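Local coordinates for uncharacterized protein (Sulfolobus tokodaii, PDB 2PD2), which is of unknown function but belongs to the DsrE/DsrF-like family, whose members are often linked to sulfur metabolism, at residues A16-S19 with V20-Y24; S48-R51 with S52-D56; G93-V96 with R97-E101. All blocks are in the same frame, centred on the assembly; numbering follows the deposited sequence.

Interactions 1, 2 and 3 follow one another along the chain, each a local contact between successive turns of a helix or across a helix start. Interaction 1 lies on helix 13-26, the crossover between strands 2-7 and 31-36 of the parallel sheet. Interaction 2, at the start of helix 51-59, touches it, their centres about 13 Å apart, with Leu17 meeting Thr50, Ile53 and Ile54. Interaction 3 lies on helix 91-100 against the opposite sheet face, its centre about 20 Å from that of interaction 1 and about 25 Å from that of interaction 2. Interactions 1 and 3 also border other subunits of the trimer; interaction 2 belongs to one chain alone.

Interaction 1. Residues A16-S19 with V20-Y24; sequences ALRS and VINLY
The side-chain amide of Asn22 lies beneath the carbonyl of Arg18: Arg18 O stands over one amide face, 3.3 Å from Asn22 CG, with OD1 and ND2 each 3.6 Å away. The Arg18 chain runs alongside that of Asn22 and points the same way, with its CG 4.1 Å from Asn22 ND2, while the guanidinium beyond is turned 71° to the amide plane. ND2 also gives a weak, long bond to a water at 3.4 Å, and the same water lies 2.9 Å from Ser19 OG, bridging the two side chains one turn apart. Ser19 holds OG beside its own backbone N (chi1 -73°), which brings the hydroxyl to Gln15 O one turn back and to Gln38 of the second subunit. Both segments belong to helix 13-26, the helical crossover of the beta-alpha-beta unit made with strands 2-7 and 31-36 in this DsrE/DsrF-like fold. Regular i to i+4 bonds run through it, among them Asn22 N to Arg18 O at 2.9 Å, so this carbonyl takes the backbone N-H of Asn22 while the side-chain amide of the same residue packs against it. On the buried side, Val20 CG2 comes within 3.4 Å of Ala16 O, and the two side chains face Leu108, with Val20 also meeting Val5 of the sheet. Round the helix, Ile21 CG1 lies 3.4 Å from Leu17 O, and both residues pack on Leu57 of helix 51-59. Asn22 and Leu23 reach Asn69 and Val92 of the second subunit.

Interaction 2. Residues S48-R51 with S52-D56; sequences SDTR and SIIED
Thr50 O takes the N-H of Ile54 at 3.0 Å in a nearly straight bond (166°) in the first turn of helix 51-59, and a type I beta turn from Ser48 to Arg51 runs straight into this helix, sharing Arg51 with it. The approach is also an ST turn, for Ser48 OG accepts from Thr50 N at 3.1 Å; with Ala43 O as a further partner, the serine hydroxyl ties the turn to the preceding loop. Thr50 occupies the N-cap position, yet its side chain makes no capping bond. Its OG1, set between backbone N and carbonyl carbon (chi1 49°), lies 4.0 Å from Ile54 CD1, while the residue as a whole is buried against Val13 and Leu17 of helix 13-26. Ile53 packs on Leu17 too, so the start of this helix leans on its neighbour in the alpha/beta fold. The next residue after Thr50, Arg51, forms an i to i+4 salt bridge with Glu55 on the helix surface. The arginine chain is extended from CG to NE and passes across the glutamate, its CG 3.6 Å from Glu55 CD. Glu55 OE2 lies at the guanidinium edge, close to its plane, but is itself met from above the carboxylate, the two flat groups being turned 73° apart. The bridge runs from Arg51 NE to Glu55 OE2 at 3.1 Å, while NH1 bonds Lys46 O; the two bonds together probably restrain rotation of the guanidinium. The same pair is joined along the backbone, Arg51 O receiving Glu55 N at 2.8 Å. Two waters lie at the N-terminal turn: one donates to Asp49 O at 2.8 Å, and the other accepts from Ser52 N at 3.1 Å.

Interaction 3. Residues G93-V96 with R97-E101; sequences GEIV and RKQSE
Arg97 folds back over the preceding turn of helix 91-100, the helix that covers the sheet face of strands 2-7 and 31-36 in this DsrE/DsrF-like fold. Its chain bends at chi3 (-73°), bringing the guanidinium over the backbone, with Gly93 O under its centre, 3.5 Å from CZ. The same carbonyl accepts Arg97 N at 2.9 Å. Gly93 carries no side chain, which leaves room for NH2, 3.6 Å from Gly93 C; NH2 goes on to a salt bridge with Asp26 of the third subunit. A leucine here would probably leave Asp26 of the third subunit without this partner, and Gly93 O without the guanidinium over it. Glu94, bent at chi2 (72°), lies side by side with Lys98, its OE2 3.4 Å from Lys98 CD rather than at the ammonium, which pairs with Glu101. Its other oxygen, OE1, accepts from a water that in turn takes the N-H of Arg97 NE at 3.2 Å, within the guanidinium plane. Val96 turns to the subunit interface against Ile27 of the third subunit, and its O receives Ser100 N at 3.0 Å.

Interaction 1. Residues A16-S19 with V20-Y24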
loop_
_atom_site.group_PDB
_atom_site.type_symbol
_atom_site.label_atom_id
_atom_site.label_comp_id
_atom_site.label_asym_id
_atom_site.label_seq_id
_atom_site.Cartn_x
_atom_site.Cartn_y
_atom_site.Cartn_z
ATOM N N ALA A 16 2.279 12.260 0.608
ATOM C CA ALA A 16 0.966 11.669 0.379
ATOM C C ALA A 16 -0.034 12.753 0.012
ATOM O O ALA A 16 -0.810 12.606 -0.932
ATOM C CB ALA A 16 0.493 10.925 1.627
ATOM N N LEU A 17 -0.020 13.849 0.765
ATOM C CA LEU A 17 -0.944 14.944 0.490
ATOM C C LEU A 17 -0.693 15.545 -0.891
ATOM O O LEU A 17 -1.637 15.924 -1.582
ATOM C CB LEU A 17 -0.834 16.023 1.578
ATOM C CG LEU A 17 -1.206 15.554 2.991
ATOM C CD1 LEU A 17 -1.136 16.729 3.955
ATOM C CD2 LEU A 17 -2.607 14.966 2.991
ATOM N N ARG A 18 0.571 15.640 -1.300
ATOM C CA ARG A 18 0.849 16.180 -2.626
ATOM C C ARG A 18 0.310 15.209 -3.665
ATOM O O ARG A 18 -0.180 15.619 -4.710
ATOM C CB ARG A 18 2.349 16.395 -2.854
ATOM C CG ARG A 18 2.653 16.821 -4.297
ATOM C CD ARG A 18 4.096 17.253 -4.532
ATOM N NE ARG A 18 5.068 16.236 -4.142
ATOM C CZ ARG A 18 5.597 16.137 -2.927
ATOM N NH1 ARG A 18 5.251 17.001 -1.981
ATOM N NH2 ARG A 18 6.470 15.174 -2.656
ATOM N N SER A 19 0.399 13.915 -3.373
ATOM C CA SER A 19 -0.109 12.904 -4.292
ATOM C C SER A 19 -1.628 13.011 -4.423
ATOM O O SER A 19 -2.179 12.813 -5.504
ATOM C CB SER A 19 0.288 11.506 -3.817
ATOM O OG SER A 19 1.671 11.274 -4.031
ATOM N N VAL A 20 -2.310 13.320 -3.326
ATOM C CA VAL A 20 -3.761 13.480 -3.380
ATOM C C VAL A 20 -4.087 14.700 -4.245
ATOM O O VAL A 20 -5.033 14.684 -5.036
ATOM C CB VAL A 20 -4.363 13.661 -1.971
ATOM C CG1 VAL A 20 -5.849 13.988 -2.081
ATOM C CG2 VAL A 20 -4.181 12.375 -1.167
ATOM N N ILE A 21 -3.299 15.761 -4.099
ATOM C CA ILE A 21 -3.504 16.956 -4.909
ATOM C C ILE A 21 -3.321 16.557 -6.379
ATOM O O ILE A 21 -4.081 16.981 -7.249
ATOM C CB ILE A 21 -2.490 18.062 -4.535
ATOM C CG1 ILE A 21 -2.836 18.631 -3.158
ATOM C CG2 ILE A 21 -2.510 19.176 -5.577
ATOM C CD1 ILE A 21 -1.822 19.638 -2.638
ATOM N N ASN A 22 -2.314 15.729 -6.650
ATOM C CA ASN A 22 -2.061 15.270 -8.015
ATOM C C ASN A 22 -3.258 14.480 -8.542
ATOM O O ASN A 22 -3.652 14.643 -9.693
ATOM C CB ASN A 22 -0.788 14.409 -8.081
ATOM C CG ASN A 22 0.494 15.235 -7.940
ATOM O OD1 ASN A 22 0.485 16.451 -8.143
ATOM N ND2 ASN A 22 1.602 14.571 -7.609
ATOM N N LEU A 23 -3.828 13.623 -7.698
ATOM C CA LEU A 23 -4.991 12.825 -8.082
ATOM C C LEU A 23 -6.125 13.762 -8.486
ATOM O O LEU A 23 -6.702 13.637 -9.567
ATOM C CB LEU A 23 -5.452 11.953 -6.906
ATOM C CG LEU A 23 -6.692 11.090 -7.158
ATOM C CD1 LEU A 23 -6.402 10.117 -8.289
ATOM C CD2 LEU A 23 -7.073 10.332 -5.894
ATOM N N TYR A 24 -6.440 14.695 -7.593
ATOM C CA TYR A 24 -7.495 15.680 -7.820
ATOM C C TYR A 24 -7.319 16.387 -9.162
ATOM O O TYR A 24 -8.265 16.512 -9.942
ATOM C CB TYR A 24 -7.478 16.720 -6.698
ATOM C CG TYR A 24 -8.436 17.873 -6.905
ATOM C CD1 TYR A 24 -9.774 17.772 -6.527
ATOM C CD2 TYR A 24 -8.000 19.068 -7.482
ATOM C CE1 TYR A 24 -10.656 18.830 -6.716
ATOM C CE2 TYR A 24 -8.873 20.131 -7.675
ATOM C CZ TYR A 24 -10.198 20.005 -7.291
ATOM O OH TYR A 24 -11.062 21.053 -7.488
HETATM O O HOH W 1 2.723 11.473 -6.721
#

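Interaction 2. Residues S48-R51 with S52-D56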
loop_
_atom_site.group_PDB
_atom_site.type_symbol
_atom_site.label_atom_id
_atom_site.label_comp_id
_atom_site.label_asym_id
_atom_site.label_seq_id
_atom_site.Cartn_x
_atom_site.Cartn_y
_atom_site.Cartn_z
ATOM N N SER A 48 -0.832 21.046 13.334
ATOM C CA SER A 48 -0.133 20.258 12.320
ATOM C C SER A 48 0.542 21.120 11.256
ATOM O O SER A 48 -0.014 22.122 10.812
ATOM C CB SER A 48 -1.115 19.309 11.624
ATOM O OG SER A 48 -0.531 18.760 10.455
ATOM N N ASP A 49 1.736 20.715 10.834
ATOM C CA ASP A 49 2.460 21.453 9.807
ATOM C C ASP A 49 1.766 21.365 8.446
ATOM O O ASP A 49 2.007 22.192 7.568
ATOM C CB ASP A 49 3.902 20.939 9.679
ATOM C CG ASP A 49 4.740 21.234 10.913
ATOM O OD1 ASP A 49 4.556 22.312 11.515
ATOM O OD2 ASP A 49 5.592 20.398 11.277
ATOM N N THR A 50 0.906 20.368 8.262
ATOM C CA THR A 50 0.204 20.228 6.989
ATOM C C THR A 50 -1.243 20.723 7.051
ATOM O O THR A 50 -2.023 20.483 6.127
ATOM C CB THR A 50 0.189 18.755 6.499
ATOM O OG1 THR A 50 -0.242 17.900 7.564
ATOM C CG2 THR A 50 1.574 18.328 6.014
ATOM N N ARG A 51 -1.598 21.420 8.126
ATOM C CA ARG A 51 -2.964 21.912 8.269
ATOM C C ARG A 51 -3.484 22.687 7.058
ATOM O O ARG A 51 -4.589 22.422 6.574
ATOM C CB ARG A 51 -3.103 22.781 9.527
ATOM C CG ARG A 51 -4.492 23.400 9.667
ATOM C CD ARG A 51 -4.767 23.949 11.061
ATOM N NE ARG A 51 -6.106 24.533 11.147
ATOM C CZ ARG A 51 -6.665 24.961 12.276
ATOM N NH1 ARG A 51 -6.006 24.868 13.419
ATOM N NH2 ARG A 51 -7.881 25.493 12.257
ATOM N N SER A 52 -2.698 23.633 6.559
ATOM C CA SER A 52 -3.133 24.430 5.415
ATOM C C SER A 52 -3.406 23.574 4.183
ATOM O O SER A 52 -4.309 23.868 3.399
ATOM C CB SER A 52 -2.095 25.511 5.092
ATOM O OG SER A 52 -0.857 24.938 4.714
ATOM N N ILE A 53 -2.633 22.508 4.009
ATOM C CA ILE A 53 -2.841 21.633 2.865
ATOM C C ILE A 53 -4.141 20.844 3.061
ATOM O O ILE A 53 -4.936 20.694 2.131
ATOM C CB ILE A 53 -1.652 20.666 2.693
ATOM C CG1 ILE A 53 -0.371 21.474 2.444
ATOM C CG2 ILE A 53 -1.921 19.712 1.544
ATOM C CD1 ILE A 53 0.887 20.634 2.281
ATOM N N ILE A 54 -4.355 20.342 4.272
ATOM C CA ILE A 54 -5.569 19.594 4.584
ATOM C C ILE A 54 -6.802 20.477 4.373
ATOM O O ILE A 54 -7.810 20.040 3.816
ATOM C CB ILE A 54 -5.532 19.099 6.039
ATOM C CG1 ILE A 54 -4.480 17.996 6.169
ATOM C CG2 ILE A 54 -6.908 18.591 6.472
ATOM C CD1 ILE A 54 -4.204 17.596 7.586
ATOM N N GLU A 55 -6.709 21.725 4.819
ATOM C CA GLU A 55 -7.809 22.671 4.675
ATOM C C GLU A 55 -8.092 22.939 3.202
ATOM O O GLU A 55 -9.245 23.120 2.806
ATOM C CB GLU A 55 -7.472 23.974 5.403
ATOM C CG GLU A 55 -7.282 23.794 6.899
ATOM C CD GLU A 55 -6.904 25.086 7.600
ATOM O OE1 GLU A 55 -5.950 25.752 7.145
ATOM O OE2 GLU A 55 -7.555 25.429 8.606
ATOM N N ASP A 56 -7.042 22.955 2.386
ATOM C CA ASP A 56 -7.205 23.174 0.952
ATOM C C ASP A 56 -7.939 21.986 0.313
ATOM O O ASP A 56 -8.790 22.171 -0.558
ATOM C CB ASP A 56 -5.840 23.368 0.285
ATOM C CG ASP A 56 -5.945 23.568 -1.216
ATOM O OD1 ASP A 56 -6.650 24.506 -1.655
ATOM O OD2 ASP A 56 -5.318 22.788 -1.962
HETATM O O HOH W 2 -0.223 24.772 7.930
HETATM O O HOH W 3 0.548 22.901 5.304
#

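Interaction 3. Residues G93-V96 with R97-E101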
loop_
_atom_site.group_PDB
_atom_site.type_symbol
_atom_site.label_atom_id
_atom_site.label_comp_id
_atom_site.label_asym_id
_atom_site.label_seq_id
_atom_site.Cartn_x
_atom_site.Cartn_y
_atom_site.Cartn_z
ATOM N N GLY A 93 -11.361 -0.386 8.747
ATOM C CA GLY A 93 -12.709 -0.860 8.477
ATOM C C GLY A 93 -13.370 0.007 7.413
ATOM O O GLY A 93 -14.103 -0.487 6.555
ATOM N N GLU A 94 -13.111 1.311 7.472
ATOM C CA GLU A 94 -13.662 2.255 6.505
ATOM C C GLU A 94 -13.073 1.979 5.118
ATOM O O GLU A 94 -13.791 1.933 4.115
ATOM C CB GLU A 94 -13.328 3.690 6.934
ATOM C CG GLU A 94 -13.717 4.772 5.925
ATOM C CD GLU A 94 -15.218 4.995 5.831
ATOM O OE1 GLU A 94 -15.979 4.224 6.448
ATOM O OE2 GLU A 94 -15.637 5.944 5.133
ATOM N N ILE A 95 -11.758 1.795 5.071
ATOM C CA ILE A 95 -11.058 1.529 3.819
ATOM C C ILE A 95 -11.625 0.277 3.154
ATOM O O ILE A 95 -11.911 0.267 1.953
ATOM C CB ILE A 95 -9.534 1.375 4.086
ATOM C CG1 ILE A 95 -8.940 2.746 4.450
ATOM C CG2 ILE A 95 -8.835 0.789 2.870
ATOM C CD1 ILE A 95 -7.516 2.694 5.005
ATOM N N VAL A 96 -11.817 -0.775 3.941
ATOM C CA VAL A 96 -12.368 -2.013 3.406
ATOM C C VAL A 96 -13.823 -1.828 2.959
ATOM O O VAL A 96 -14.204 -2.262 1.874
ATOM C CB VAL A 96 -12.264 -3.154 4.454
ATOM C CG1 VAL A 96 -13.104 -4.348 4.021
ATOM C CG2 VAL A 96 -10.787 -3.575 4.614
ATOM N N ARG A 97 -14.637 -1.177 3.788
ATOM C CA ARG A 97 -16.042 -0.965 3.436
ATOM C C ARG A 97 -16.219 -0.122 2.174
ATOM O O ARG A 97 -17.034 -0.458 1.320
ATOM C CB ARG A 97 -16.811 -0.323 4.601
ATOM C CG ARG A 97 -17.276 -1.316 5.661
ATOM C CD ARG A 97 -18.193 -0.658 6.688
ATOM N NE ARG A 97 -17.460 0.216 7.596
ATOM C CZ ARG A 97 -16.878 -0.193 8.721
ATOM N NH1 ARG A 97 -16.952 -1.469 9.078
ATOM N NH2 ARG A 97 -16.219 0.667 9.485
ATOM N N LYS A 98 -15.467 0.973 2.051
ATOM C CA LYS A 98 -15.592 1.804 0.860
ATOM C C LYS A 98 -15.239 0.976 -0.373
ATOM O O LYS A 98 -15.899 1.085 -1.404
ATOM C CB LYS A 98 -14.684 3.045 0.939
ATOM C CG LYS A 98 -14.979 3.977 2.118
ATOM C CD LYS A 98 -16.463 4.335 2.246
ATOM C CE LYS A 98 -17.007 5.076 1.034
ATOM N NZ LYS A 98 -18.449 5.430 1.223
ATOM N N GLN A 99 -14.203 0.147 -0.277
ATOM C CA GLN A 99 -13.835 -0.684 -1.420
ATOM C C GLN A 99 -14.963 -1.639 -1.791
ATOM O O GLN A 99 -15.225 -1.862 -2.970
ATOM C CB GLN A 99 -12.568 -1.493 -1.137
ATOM C CG GLN A 99 -11.277 -0.690 -1.189
ATOM C CD GLN A 99 -10.052 -1.584 -1.108
ATOM O OE1 GLN A 99 -9.718 -2.283 -2.060
ATOM N NE2 GLN A 99 -9.389 -1.575 0.043
ATOM N N SER A 100 -15.632 -2.201 -0.789
ATOM C CA SER A 100 -16.726 -3.130 -1.060
ATOM C C SER A 100 -17.896 -2.379 -1.692
ATOM O O SER A 100 -18.755 -2.976 -2.335
ATOM C CB SER A 100 -17.185 -3.825 0.231
ATOM O OG SER A 100 -17.872 -2.931 1.087
ATOM N N GLU A 101 -17.922 -1.065 -1.503
ATOM C CA GLU A 101 -18.972 -0.228 -2.063
ATOM C C GLU A 101 -18.600 0.250 -3.468
ATOM O O GLU A 101 -19.341 1.015 -4.083
ATOM C CB GLU A 101 -19.235 0.975 -1.146
ATOM C CG GLU A 101 -20.059 0.656 0.105
ATOM C CD GLU A 101 -19.957 1.740 1.177
ATOM O OE1 GLU A 101 -19.937 2.937 0.825
ATOM O OE2 GLU A 101 -19.903 1.397 2.379
HETATM O O HOH W 4 -17.859 2.726 5.664
#